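Putative pyridoxal phosphate-dependent transferase (Clostridium difficile, PDB 4DQ6) binds pyridoxal-5'-phosphate and belongs to the class I and II aminotransferase family of pyridoxal phosphate-dependent enzymes, with two chains in its assembly. Local coordinates at residues 49-52 with 53-57; 187-190 with 191-195; 259-262 with 263-267; 293-296 with 297-301; 341-344 with 345-349. One frame throughout, in Å; residues are numbered along the deposited sequence.

Contact 1 (49-52 with 53-57)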
loop_
_atom_site.group_PDB
_atom_site.type_symbol
_atom_site.label_atom_id
_atom_site.label_comp_id
_atom_site.label_asym_id
_atom_site.label_seq_id
_atom_site.Cartn_x
_atom_site.Cartn_y
_atom_site.Cartn_z
ATOM N N CYS A 49 3.453 -20.436 -12.206
ATOM C CA CYS A 49 3.727 -19.270 -13.007
ATOM C C CYS A 49 3.945 -17.992 -12.180
ATOM O O CYS A 49 4.717 -17.087 -12.545
ATOM C CB CYS A 49 2.649 -19.035 -14.005
ATOM S SG CYS A 49 1.003 -18.816 -13.281
ATOM N N ILE A 50 3.210 -17.914 -11.078
ATOM C CA ILE A 50 3.375 -16.750 -10.176
ATOM C C ILE A 50 4.741 -16.814 -9.459
ATOM O O ILE A 50 5.492 -15.847 -9.468
ATOM C CB ILE A 50 2.263 -16.713 -9.166
ATOM C CG1 ILE A 50 0.946 -16.471 -9.882
ATOM C CG2 ILE A 50 2.568 -15.661 -8.081
ATOM C CD1 ILE A 50 -0.241 -16.713 -8.944
ATOM N N ILE A 51 5.138 -18.013 -8.934
ATOM C CA ILE A 51 6.431 -18.157 -8.262
ATOM C C ILE A 51 7.549 -17.817 -9.265
ATOM O O ILE A 51 8.483 -17.083 -8.926
ATOM C CB ILE A 51 6.591 -19.555 -7.666
ATOM C CG1 ILE A 51 5.504 -19.847 -6.627
ATOM C CG2 ILE A 51 7.976 -19.723 -7.037
ATOM C CD1 ILE A 51 5.400 -21.337 -6.311
ATOM N N ASP A 52 7.418 -18.273 -10.512
ATOM C CA ASP A 52 8.512 -18.038 -11.414
ATOM C C ASP A 52 8.595 -16.560 -11.840
ATOM O O ASP A 52 9.670 -16.010 -12.024
ATOM C CB ASP A 52 8.403 -18.932 -12.611
ATOM C CG ASP A 52 9.768 -19.218 -13.215
ATOM O OD1 ASP A 52 10.653 -19.889 -12.558
ATOM O OD2 ASP A 52 9.968 -18.780 -14.345
ATOM N N SER A 53 7.456 -15.879 -11.939
ATOM C CA SER A 53 7.463 -14.429 -12.231
ATOM C C SER A 53 8.171 -13.665 -11.091
ATOM O O SER A 53 8.945 -12.703 -11.310
ATOM C CB SER A 53 6.026 -13.841 -12.424
ATOM O OG SER A 53 5.217 -13.612 -11.215
ATOM N N LEU A 54 7.881 -14.088 -9.874
ATOM C CA LEU A 54 8.516 -13.469 -8.706
ATOM C C LEU A 54 10.014 -13.768 -8.712
ATOM O O LEU A 54 10.784 -12.878 -8.420
ATOM C CB LEU A 54 7.888 -13.987 -7.424
ATOM C CG LEU A 54 6.428 -13.658 -7.169
ATOM C CD1 LEU A 54 5.937 -14.432 -5.921
ATOM C CD2 LEU A 54 6.220 -12.142 -6.997
ATOM N N LYS A 55 10.445 -14.979 -9.103
ATOM C CA LYS A 55 11.856 -15.285 -9.134
ATOM C C LYS A 55 12.573 -14.467 -10.161
ATOM O O LYS A 55 13.606 -13.904 -9.855
ATOM C CB LYS A 55 12.100 -16.775 -9.410
ATOM C CG LYS A 55 11.654 -17.661 -8.283
ATOM C CD LYS A 55 11.970 -19.097 -8.706
ATOM C CE LYS A 55 11.588 -20.137 -7.676
ATOM N NZ LYS A 55 11.865 -21.512 -8.202
ATOM N N ASN A 56 11.979 -14.318 -11.342
ATOM C CA ASN A 56 12.577 -13.541 -12.404
ATOM C C ASN A 56 12.739 -12.080 -11.977
ATOM O O ASN A 56 13.782 -11.488 -12.159
ATOM C CB ASN A 56 11.756 -13.673 -13.687
ATOM C CG ASN A 56 12.286 -12.820 -14.792
ATOM O OD1 ASN A 56 13.207 -13.214 -15.494
ATOM N ND2 ASN A 56 11.744 -11.600 -14.915
ATOM N N ARG A 57 11.702 -11.556 -11.326
ATOM C CA ARG A 57 11.801 -10.169 -10.878
ATOM C C ARG A 57 12.886 -10.009 -9.777
ATOM O O ARG A 57 13.614 -9.038 -9.714
ATOM C CB ARG A 57 10.453 -9.664 -10.392
ATOM C CG ARG A 57 10.410 -8.164 -9.983
ATOM C CD ARG A 57 10.835 -7.219 -11.093
ATOM N NE ARG A 57 10.941 -5.828 -10.608
ATOM C CZ ARG A 57 11.963 -5.377 -9.895
ATOM N NH1 ARG A 57 13.013 -6.205 -9.579
ATOM N NH2 ARG A 57 12.011 -4.106 -9.531
HETATM O O HOH W 1 10.098 -21.548 -10.465
#
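The flat carboxylate of Asp52 meets the extended chain of Lys55 at a single oxygen. OD1 of Asp52 stands 4.1 Å from CD of Lys55, and the two side chains cross at about a right angle. The charged atoms do not touch: Asp52 OD1 and Lys55 NZ are 4.8 Å apart. A water joins them instead. It donates to Asp52 OD1 at 2.7 Å and accepts from Lys55 NZ at 2.9 Å. The opposite charges should still attract across this gap.

The second flat group is the carbonyl of Ile50, which takes two donors. Leu54 N comes almost straight at the oxygen. Ser53 OG lies in the carbonyl plane on a lone pair, 2.9 Å from Ile50 O. The torsion explains this bond: OG sits between the backbone N and the carbonyl carbon of Ser53 (chi1 76°), turned back toward the preceding turn.

All of this is local packing in helix 48-58, within a protein of the aminotransferase family. Successive backbone bonds run from Ser53, Leu54, Lys55 and Asn56 to residues four places earlier. On the apolar side, Ile50 and Leu54 lie side by side, with Ile50 CG2 4.2 Å from Leu54 CD1. Ile51 runs alongside Lys55 in the same way, and its CG2 is 3.7 Å from Lys55 CE. Helix 275-287 packs against one side of the helix, where Ser53 touches Ala283 and Leu54 touches Phe276. Ile51 packs on Glu61 of the second subunit, and Lys55 on Leu58 of that subunit.

Contact 2 (187-190 with 191-195)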
loop_
_atom_site.group_PDB
_atom_site.type_symbol
_atom_site.label_atom_id
_atom_site.label_comp_id
_atom_site.label_asym_id
_atom_site.label_seq_id
_atom_site.Cartn_x
_atom_site.Cartn_y
_atom_site.Cartn_z
ATOM N N LYS A 187 -30.427 -7.953 -11.870
ATOM C CA LYS A 187 -31.307 -6.980 -12.565
ATOM C C LYS A 187 -32.311 -6.388 -11.629
ATOM O O LYS A 187 -32.545 -5.190 -11.659
ATOM C CB LYS A 187 -32.070 -7.673 -13.675
ATOM C CG LYS A 187 -31.213 -7.954 -14.881
ATOM C CD LYS A 187 -31.971 -8.852 -15.870
ATOM C CE LYS A 187 -31.477 -8.615 -17.283
ATOM N NZ LYS A 187 -32.610 -8.831 -18.229
ATOM N N LYS A 188 -32.916 -7.224 -10.793
ATOM C CA LYS A 188 -33.936 -6.668 -9.877
ATOM C C LYS A 188 -33.321 -5.646 -8.932
ATOM O O LYS A 188 -33.871 -4.573 -8.708
ATOM C CB LYS A 188 -34.646 -7.793 -9.148
ATOM C CG LYS A 188 -35.946 -7.335 -8.494
ATOM C CD LYS A 188 -36.766 -8.553 -8.108
ATOM C CE LYS A 188 -37.838 -8.206 -7.113
ATOM N NZ LYS A 188 -38.971 -7.543 -7.791
ATOM N N LEU A 189 -32.138 -5.921 -8.399
ATOM C CA LEU A 189 -31.439 -4.979 -7.519
ATOM C C LEU A 189 -31.048 -3.716 -8.265
ATOM O O LEU A 189 -31.190 -2.608 -7.759
ATOM C CB LEU A 189 -30.169 -5.626 -6.921
ATOM C CG LEU A 189 -29.214 -4.753 -6.101
ATOM C CD1 LEU A 189 -29.992 -4.182 -4.881
ATOM C CD2 LEU A 189 -27.925 -5.616 -5.837
ATOM N N GLY A 190 -30.469 -3.873 -9.449
ATOM C CA GLY A 190 -29.909 -2.730 -10.125
ATOM C C GLY A 190 -31.022 -1.804 -10.592
ATOM O O GLY A 190 -30.817 -0.614 -10.666
ATOM N N ASP A 191 -32.177 -2.380 -10.894
ATOM C CA ASP A 191 -33.343 -1.569 -11.265
ATOM C C ASP A 191 -33.805 -0.725 -10.113
ATOM O O ASP A 191 -34.129 0.459 -10.296
ATOM C CB ASP A 191 -34.473 -2.476 -11.727
ATOM C CG ASP A 191 -34.278 -2.961 -13.125
ATOM O OD1 ASP A 191 -33.395 -2.421 -13.835
ATOM O OD2 ASP A 191 -35.044 -3.874 -13.540
ATOM N N ILE A 192 -33.866 -1.311 -8.928
ATOM C CA ILE A 192 -34.197 -0.544 -7.730
ATOM C C ILE A 192 -33.240 0.630 -7.548
ATOM O O ILE A 192 -33.612 1.761 -7.346
ATOM C CB ILE A 192 -34.200 -1.443 -6.466
ATOM C CG1 ILE A 192 -35.378 -2.429 -6.529
ATOM C CG2 ILE A 192 -34.330 -0.601 -5.199
ATOM C CD1 ILE A 192 -35.346 -3.481 -5.439
ATOM N N CYS A 193 -31.957 0.360 -7.677
ATOM C CA CYS A 193 -30.969 1.381 -7.389
ATOM C C CYS A 193 -30.980 2.481 -8.449
ATOM O O CYS A 193 -30.923 3.665 -8.097
ATOM C CB CYS A 193 -29.594 0.751 -7.274
ATOM S SG CYS A 193 -29.357 -0.192 -5.761
ATOM N N LEU A 194 -31.070 2.101 -9.716
ATOM C CA LEU A 194 -31.199 3.096 -10.800
ATOM C C LEU A 194 -32.384 4.000 -10.512
ATOM O O LEU A 194 -32.287 5.240 -10.666
ATOM C CB LEU A 194 -31.472 2.398 -12.124
ATOM C CG LEU A 194 -30.361 2.056 -13.099
ATOM C CD1 LEU A 194 -30.853 1.094 -14.174
ATOM C CD2 LEU A 194 -29.868 3.366 -13.723
ATOM N N LYS A 195 -33.501 3.391 -10.112
ATOM C CA LYS A 195 -34.752 4.126 -9.932
ATOM C C LYS A 195 -34.591 5.211 -8.881
ATOM O O LYS A 195 -35.139 6.313 -9.012
ATOM C CB LYS A 195 -35.883 3.156 -9.525
ATOM C CG LYS A 195 -37.302 3.610 -9.771
ATOM C CD LYS A 195 -38.218 2.390 -9.913
ATOM C CE LYS A 195 -39.506 2.510 -9.126
ATOM N NZ LYS A 195 -40.465 3.421 -9.837
#
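Leu189 and Cys193 form the closely packed, buried side of this piece of helix. CD1 of Leu189 is 4.1 Å from SG of Cys193. The sulfur also lies 3.6 Å from Leu189 O, because SG stands beside its own backbone N (chi1 -73°) and so leans back over the preceding turn. Ile192, also buried, leans back likewise, with CG1 3.4 Å from Lys188 O. Gly190 has no side chain, and it meets the next turn through its carbonyl. Leu194 N bonds to Gly190 O at 2.9 Å. The matching bond from Ile192 N to Lys188 O is longer, at 3.3 Å.

The other side faces solvent and is looser. Asp191 folds its carboxylate back toward the turn before it. Its OD2 comes within 3.4 Å of Lys187 O, but both atoms are acceptors and no bond forms. The nearby hydrogen bond is the backbone one, from Asp191 N to Lys187 O; the side chain touches Phe226. The ends of Lys187 and Lys188 lead away from the following turn, and Lys188 makes a cation-pi contact with Tyr155.

Helix 183-195 is the crossover of a beta-alpha-beta unit between strands 165-171 and 199-203. Leu189 and Cys193 rest on Phe168 of the first strand. Ile192 packs on Ile158 of helix 155-161, and Leu194 touches Phe226 of helix 224-228.

Contact 3 (259-262 with 263-267)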
loop_
_atom_site.group_PDB
_atom_site.type_symbol
_atom_site.label_atom_id
_atom_site.label_comp_id
_atom_site.label_asym_id
_atom_site.label_seq_id
_atom_site.Cartn_x
_atom_site.Cartn_y
_atom_site.Cartn_z
ATOM N N LYS A 259 -12.211 10.147 -12.033
ATOM C CA LYS A 259 -11.427 11.288 -11.615
ATOM C C LYS A 259 -11.465 11.447 -10.116
ATOM O O LYS A 259 -10.481 11.776 -9.511
ATOM C CB LYS A 259 -11.923 12.587 -12.258
ATOM C CG LYS A 259 -11.193 13.806 -11.725
ATOM C CD LYS A 259 -11.567 15.088 -12.456
ATOM C CE LYS A 259 -10.393 16.054 -12.450
ATOM N NZ LYS A 259 -10.109 16.606 -11.107
ATOM N N LEU A 260 -12.631 11.237 -9.526
ATOM C CA LEU A 260 -12.751 11.416 -8.100
ATOM C C LEU A 260 -11.861 10.441 -7.346
ATOM O O LEU A 260 -11.211 10.808 -6.393
ATOM C CB LEU A 260 -14.174 11.139 -7.662
ATOM C CG LEU A 260 -15.225 12.234 -7.713
ATOM C CD1 LEU A 260 -16.460 11.597 -7.128
ATOM C CD2 LEU A 260 -14.816 13.453 -6.908
ATOM N N LEU A 261 -11.888 9.182 -7.758
ATOM C CA LEU A 261 -11.064 8.176 -7.100
ATOM C C LEU A 261 -9.591 8.393 -7.373
ATOM O O LEU A 261 -8.768 8.251 -6.495
ATOM C CB LEU A 261 -11.469 6.761 -7.501
ATOM C CG LEU A 261 -10.765 5.639 -6.718
ATOM C CD1 LEU A 261 -10.942 5.884 -5.224
ATOM C CD2 LEU A 261 -11.356 4.293 -7.087
ATOM N N ASP A 262 -9.284 8.719 -8.618
ATOM C CA ASP A 262 -7.921 9.048 -8.974
ATOM C C ASP A 262 -7.382 10.140 -8.070
ATOM O O ASP A 262 -6.254 10.019 -7.554
ATOM C CB ASP A 262 -7.813 9.406 -10.430
ATOM C CG ASP A 262 -6.385 9.241 -10.994
ATOM O OD1 ASP A 262 -5.725 8.195 -10.753
ATOM O OD2 ASP A 262 -5.999 10.148 -11.729
ATOM N N ASP A 263 -8.143 11.210 -7.905
ATOM C CA ASP A 263 -7.681 12.311 -7.120
ATOM C C ASP A 263 -7.589 11.965 -5.616
ATOM O O ASP A 263 -6.729 12.497 -4.927
ATOM C CB ASP A 263 -8.669 13.462 -7.298
ATOM C CG ASP A 263 -8.514 14.151 -8.634
ATOM O OD1 ASP A 263 -7.567 13.857 -9.421
ATOM O OD2 ASP A 263 -9.371 15.014 -8.914
ATOM N N ALA A 264 -8.471 11.070 -5.126
ATOM C CA ALA A 264 -8.357 10.565 -3.733
ATOM C C ALA A 264 -7.089 9.785 -3.534
ATOM O O ALA A 264 -6.377 9.969 -2.535
ATOM C CB ALA A 264 -9.572 9.737 -3.347
ATOM N N PHE A 265 -6.736 8.920 -4.497
ATOM C CA PHE A 265 -5.445 8.224 -4.399
ATOM C C PHE A 265 -4.278 9.175 -4.477
ATOM O O PHE A 265 -3.193 8.891 -3.923
ATOM C CB PHE A 265 -5.351 7.075 -5.406
ATOM C CG PHE A 265 -6.069 5.802 -4.937
ATOM C CD1 PHE A 265 -5.608 5.119 -3.794
ATOM C CD2 PHE A 265 -7.119 5.249 -5.636
ATOM C CE1 PHE A 265 -6.250 3.967 -3.358
ATOM C CE2 PHE A 265 -7.739 4.087 -5.213
ATOM C CZ PHE A 265 -7.278 3.431 -4.076
ATOM N N THR A 266 -4.394 10.238 -5.272
ATOM C CA THR A 266 -3.354 11.237 -5.317
ATOM C C THR A 266 -3.188 11.930 -3.978
ATOM O O THR A 266 -2.074 12.126 -3.489
ATOM C CB THR A 266 -3.641 12.281 -6.426
ATOM O OG1 THR A 266 -3.517 11.614 -7.705
ATOM C CG2 THR A 266 -2.629 13.469 -6.353
ATOM N N ARG A 267 -4.322 12.236 -3.376
ATOM C CA ARG A 267 -4.346 12.863 -2.063
ATOM C C ARG A 267 -3.601 12.054 -1.003
ATOM O O ARG A 267 -2.834 12.656 -0.233
ATOM C CB ARG A 267 -5.798 13.173 -1.651
ATOM C CG ARG A 267 -5.902 13.584 -0.212
ATOM C CD ARG A 267 -7.322 13.915 0.213
ATOM N NE ARG A 267 -8.367 12.923 -0.135
ATOM C CZ ARG A 267 -8.725 11.841 0.577
ATOM N NH1 ARG A 267 -9.750 11.064 0.179
ATOM N NH2 ARG A 267 -8.097 11.526 1.704
#
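Helix 255-267 follows strand 248-251 of the seven-stranded mixed sheet, and its C-terminal part carries this contact. Lys259 and Asp263, one turn apart on the exposed side, form a salt bridge. NZ of Lys259 reaches OD2 of Asp263 at 2.8 Å. OD2 accepts through its syn lone pair, on the side of the other oxygen. The lysine leaves the backbone extended and bends at its end (chi4 -70°), which brings NZ back to the carboxylate. Its CG also lies 3.6 Å from the same OD2.

On the buried side Leu261 and Phe265 run side by side and point the same way. Leu261 CD1 is 3.7 Å from Phe265 CE2, and Leu261 CG is equally near that ring atom. Phe265 continues onto Ile94 and Ser96 of strand 93-96 and Leu105 of helix 99-110. Four backbone bonds link the turns, among them Phe265 N to Leu261 O at 2.9 Å. Near the end of the helix, Arg267 O takes a hydrogen bond from Ser104 of the second subunit.

Asp262 and Thr266 both turn to Lys271 outside these segments, as a salt bridge through OD1 and a hydrogen bond through OG1. The two aspartates thus have separate lysine partners. This probably offsets the repulsion between Asp262 OD2 and Asp263 OD1, which are 4.6 Å apart.

Contact 4 (293-296 with 297-301)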
loop_
_atom_site.group_PDB
_atom_site.type_symbol
_atom_site.label_atom_id
_atom_site.label_comp_id
_atom_site.label_asym_id
_atom_site.label_seq_id
_atom_site.Cartn_x
_atom_site.Cartn_y
_atom_site.Cartn_z
ATOM N N GLU A 293 -8.278 -23.700 -12.732
ATOM C CA GLU A 293 -9.278 -24.723 -13.020
ATOM C C GLU A 293 -9.006 -25.956 -12.118
ATOM O O GLU A 293 -9.941 -26.583 -11.596
ATOM C CB GLU A 293 -9.309 -25.063 -14.510
ATOM C CG GLU A 293 -9.850 -23.944 -15.397
ATOM C CD GLU A 293 -11.298 -23.556 -15.158
ATOM O OE1 GLU A 293 -12.137 -24.408 -14.751
ATOM O OE2 GLU A 293 -11.658 -22.374 -15.400
ATOM N N SER A 294 -7.740 -26.287 -11.916
ATOM C CA SER A 294 -7.362 -27.432 -11.068
ATOM C C SER A 294 -7.707 -27.169 -9.608
ATOM O O SER A 294 -8.226 -28.043 -8.946
ATOM C CB SER A 294 -5.883 -27.768 -11.207
ATOM O OG SER A 294 -5.490 -29.032 -10.613
ATOM N N PHE A 295 -7.494 -25.915 -9.134
ATOM C CA PHE A 295 -7.818 -25.543 -7.784
ATOM C C PHE A 295 -9.342 -25.672 -7.613
ATOM O O PHE A 295 -9.789 -26.198 -6.591
ATOM C CB PHE A 295 -7.434 -24.067 -7.493
ATOM C CG PHE A 295 -8.148 -23.474 -6.322
ATOM C CD1 PHE A 295 -7.798 -23.814 -5.056
ATOM C CD2 PHE A 295 -9.208 -22.585 -6.475
ATOM C CE1 PHE A 295 -8.447 -23.301 -3.953
ATOM C CE2 PHE A 295 -9.845 -22.056 -5.376
ATOM C CZ PHE A 295 -9.501 -22.388 -4.126
ATOM N N LEU A 296 -10.136 -25.251 -8.606
ATOM C CA LEU A 296 -11.591 -25.270 -8.450
ATOM C C LEU A 296 -12.127 -26.689 -8.390
ATOM O O LEU A 296 -13.084 -26.987 -7.675
ATOM C CB LEU A 296 -12.245 -24.464 -9.532
ATOM C CG LEU A 296 -12.110 -22.934 -9.490
ATOM C CD1 LEU A 296 -12.636 -22.378 -10.797
ATOM C CD2 LEU A 296 -12.833 -22.295 -8.287
ATOM N N GLU A 297 -11.477 -27.597 -9.095
ATOM C CA GLU A 297 -11.819 -29.032 -8.946
ATOM C C GLU A 297 -11.501 -29.607 -7.541
ATOM O O GLU A 297 -12.303 -30.294 -6.930
ATOM C CB GLU A 297 -11.076 -29.826 -10.011
ATOM C CG GLU A 297 -11.688 -29.625 -11.365
ATOM C CD GLU A 297 -12.868 -30.564 -11.625
ATOM O OE1 GLU A 297 -13.196 -31.392 -10.739
ATOM O OE2 GLU A 297 -13.479 -30.460 -12.722
ATOM N N TYR A 298 -10.326 -29.238 -7.046
ATOM C CA TYR A 298 -9.927 -29.619 -5.711
ATOM C C TYR A 298 -10.868 -29.044 -4.636
ATOM O O TYR A 298 -11.242 -29.731 -3.744
ATOM C CB TYR A 298 -8.462 -29.259 -5.476
ATOM C CG TYR A 298 -7.850 -29.959 -4.272
ATOM C CD1 TYR A 298 -7.327 -31.197 -4.416
ATOM C CD2 TYR A 298 -7.933 -29.439 -2.975
ATOM C CE1 TYR A 298 -6.744 -31.889 -3.368
ATOM C CE2 TYR A 298 -7.340 -30.113 -1.878
ATOM C CZ TYR A 298 -6.761 -31.365 -2.092
ATOM O OH TYR A 298 -6.212 -32.015 -0.981
ATOM N N LEU A 299 -11.241 -27.762 -4.778
ATOM C CA LEU A 299 -12.100 -27.121 -3.836
ATOM C C LEU A 299 -13.450 -27.767 -3.825
ATOM O O LEU A 299 -13.989 -28.011 -2.760
ATOM C CB LEU A 299 -12.247 -25.669 -4.253
ATOM C CG LEU A 299 -13.259 -24.893 -3.458
ATOM C CD1 LEU A 299 -12.755 -24.873 -2.040
ATOM C CD2 LEU A 299 -13.346 -23.505 -4.086
ATOM N N GLU A 300 -14.013 -28.018 -5.001
ATOM C CA GLU A 300 -15.337 -28.594 -5.027
ATOM C C GLU A 300 -15.357 -29.980 -4.406
ATOM O O GLU A 300 -16.302 -30.363 -3.696
ATOM C CB GLU A 300 -15.931 -28.594 -6.423
ATOM C CG GLU A 300 -17.430 -28.940 -6.388
ATOM C CD GLU A 300 -18.291 -28.261 -7.471
ATOM O OE1 GLU A 300 -17.751 -27.508 -8.324
ATOM O OE2 GLU A 300 -19.545 -28.506 -7.441
ATOM N N SER A 301 -14.294 -30.732 -4.608
ATOM C CA SER A 301 -14.199 -32.011 -3.923
ATOM C C SER A 301 -14.117 -31.876 -2.407
ATOM O O SER A 301 -14.807 -32.563 -1.655
ATOM C CB SER A 301 -12.992 -32.728 -4.473
ATOM O OG SER A 301 -12.893 -34.047 -3.942
HETATM O O HOH W 2 -15.431 -26.891 -9.407
#
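Apolar packing centres on Phe295 and Leu299. The side chains meet at an angle, with CD2 of Leu299 4.0 Å from both CE2 and CZ of Phe295. CB of Leu299 lies over one face of the ring, 4.3 Å above its plane and toward the rim. Phe295 has CG anti to its backbone N (chi1 160°), which turns the ring toward the next turn. Leu296 joins from the flank, its CD2 4.4 Å from Leu299 CD2.

These residues lie in the long helix 289-313 of this aminotransferase-family protein. Backbone bonds make up the second group. Leu299 N to Phe295 O is short, at 2.8 Å. Leu296 O accepts from Glu300 N at 3.0 Å and also from a water, which donates to Glu300 OE1 at 2.6 Å as well. That water ties the glutamate to the turn before it.

Several charged and polar ends have partners outside the two segments. Glu293 forms a salt bridge with Arg83, and Glu297 with Lys212. OE2 of Glu300 pairs with Lys321 in the same way. Tyr298 OH bonds to Asn9 and Arg376.

Contact 5 (341-344 with 345-349)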
loop_
_atom_site.group_PDB
_atom_site.type_symbol
_atom_site.label_atom_id
_atom_site.label_comp_id
_atom_site.label_asym_id
_atom_site.label_seq_id
_atom_site.Cartn_x
_atom_site.Cartn_y
_atom_site.Cartn_z
ATOM N N GLU A 341 -20.943 -19.340 24.019
ATOM C CA GLU A 341 -20.686 -20.732 24.450
ATOM C C GLU A 341 -20.078 -21.563 23.304
ATOM O O GLU A 341 -19.205 -22.387 23.499
ATOM C CB GLU A 341 -21.991 -21.399 24.924
ATOM C CG GLU A 341 -22.448 -20.904 26.294
ATOM C CD GLU A 341 -23.913 -21.180 26.656
ATOM O OE1 GLU A 341 -24.740 -21.660 25.831
ATOM O OE2 GLU A 341 -24.247 -20.894 27.827
ATOM N N LEU A 342 -20.611 -21.359 22.110
ATOM C CA LEU A 342 -20.120 -22.076 20.919
ATOM C C LEU A 342 -18.672 -21.684 20.592
ATOM O O LEU A 342 -17.798 -22.526 20.339
ATOM C CB LEU A 342 -21.067 -21.785 19.748
ATOM C CG LEU A 342 -20.698 -22.424 18.411
ATOM C CD1 LEU A 342 -20.649 -23.927 18.585
ATOM C CD2 LEU A 342 -21.722 -21.972 17.360
ATOM N N GLU A 343 -18.390 -20.400 20.602
ATOM C CA GLU A 343 -17.014 -19.979 20.356
ATOM C C GLU A 343 -16.063 -20.632 21.383
ATOM O O GLU A 343 -14.988 -21.095 21.020
ATOM C CB GLU A 343 -16.863 -18.457 20.350
ATOM C CG GLU A 343 -15.405 -18.055 20.160
ATOM C CD GLU A 343 -15.196 -16.581 19.825
ATOM O OE1 GLU A 343 -16.198 -15.849 19.584
ATOM O OE2 GLU A 343 -14.011 -16.173 19.810
ATOM N N SER A 344 -16.482 -20.648 22.648
ATOM C CA SER A 344 -15.681 -21.222 23.722
ATOM C C SER A 344 -15.371 -22.700 23.496
ATOM O O SER A 344 -14.221 -23.096 23.624
ATOM C CB SER A 344 -16.338 -21.011 25.126
ATOM O OG SER A 344 -16.452 -19.630 25.406
ATOM N N ILE A 345 -16.377 -23.517 23.187
ATOM C CA ILE A 345 -16.110 -24.949 23.012
ATOM C C ILE A 345 -15.290 -25.230 21.754
ATOM O O ILE A 345 -14.494 -26.117 21.748
ATOM C CB ILE A 345 -17.347 -25.869 23.034
ATOM C CG1 ILE A 345 -18.361 -25.524 21.929
ATOM C CG2 ILE A 345 -17.955 -25.928 24.425
ATOM C CD1 ILE A 345 -19.602 -26.426 21.980
ATOM N N LEU A 346 -15.474 -24.455 20.686
ATOM C CA LEU A 346 -14.659 -24.699 19.484
ATOM C C LEU A 346 -13.183 -24.431 19.788
ATOM O O LEU A 346 -12.304 -25.195 19.392
ATOM C CB LEU A 346 -15.155 -23.798 18.344
ATOM C CG LEU A 346 -16.498 -24.224 17.747
ATOM C CD1 LEU A 346 -17.164 -23.099 16.901
ATOM C CD2 LEU A 346 -16.247 -25.460 16.895
ATOM N N VAL A 347 -12.913 -23.318 20.482
ATOM C CA VAL A 347 -11.529 -22.961 20.833
ATOM C C VAL A 347 -10.944 -23.878 21.927
ATOM O O VAL A 347 -9.856 -24.400 21.764
ATOM C CB VAL A 347 -11.380 -21.495 21.277
ATOM C CG1 VAL A 347 -9.947 -21.255 21.752
ATOM C CG2 VAL A 347 -11.768 -20.546 20.150
ATOM N N GLN A 348 -11.689 -24.060 23.023
ATOM C CA GLN A 348 -11.162 -24.710 24.231
ATOM C C GLN A 348 -11.131 -26.211 24.074
ATOM O O GLN A 348 -10.148 -26.865 24.443
ATOM C CB GLN A 348 -12.002 -24.314 25.447
ATOM C CG GLN A 348 -11.865 -22.840 25.746
ATOM C CD GLN A 348 -12.937 -22.263 26.660
ATOM O OE1 GLN A 348 -13.680 -22.977 27.335
ATOM N NE2 GLN A 348 -13.033 -20.925 26.650
ATOM N N LYS A 349 -12.215 -26.767 23.545
ATOM C CA LYS A 349 -12.375 -28.208 23.380
ATOM C C LYS A 349 -11.972 -28.725 22.015
ATOM O O LYS A 349 -11.208 -29.655 21.906
ATOM C CB LYS A 349 -13.809 -28.636 23.732
ATOM C CG LYS A 349 -13.954 -30.138 23.957
ATOM C CD LYS A 349 -15.403 -30.463 24.387
ATOM C CE LYS A 349 -15.599 -31.908 24.822
ATOM N NZ LYS A 349 -15.035 -32.812 23.789
HETATM O O HOH W 3 -14.786 -19.044 28.076
#
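Gln348 lies back along the helix over Ser344, one turn earlier. Its CB is 3.1 Å from Ser344 O, and CG is almost as near at 3.2 Å. With CG beside the backbone N (chi1 -66°), the extended chain runs back over Ser344. CD is 3.4 Å from the same oxygen. At the tip, OE1 lies near Ser344 O and Ser344 CB. NE2 reaches Ser344 CB at 3.6 Å and gives a hydrogen to a water 2.9 Å away. Ser344 OG lies 3.2 Å from that water, and it also bonds to Glu340 O. Ser344 O itself accepts Gln348 N at 2.8 Å, almost straight on.

The opposite flank is apolar. Leu342 and Leu346 meet at a slant, with Leu342 CG 3.9 Å from Leu346 CD1. Ile345 adds its CD1 near Leu342 CD1. The helix widens into a pi-type turn at 346-349.

This piece belongs to helix 339-350. Leu342 and Leu346 both pack on Gln368 of strand 367-371, part of the small antiparallel sheet. Glu343 and Val347 touch Tyr29 of helix 25-29, and a backbone hydrogen bond links Leu346 with Val352 of strand 352-353.

The five contacts are separate helix segments that do not touch one another. Contacts 1 and 4 come nearest, about 10 Å between nearest atoms and 23 Å between centres. Contacts 3 and 5 are the farthest apart, with centres about 45 Å apart on opposite sides of the chain's centre. Contacts 1 and 3 both reach the second subunit. None of the pyridoxal-5'-phosphate pocket residues, such as Asp203 and Lys238, lies in the five contacts. The side chain of Phe265 in contact 3 is about 10 Å from a bound pyridoxal-5'-phosphate, and that of Phe295 in contact 4 about 13 Å. The helix of contact 2 leads into strand 199-203, which ends at Asp203 of the pocket.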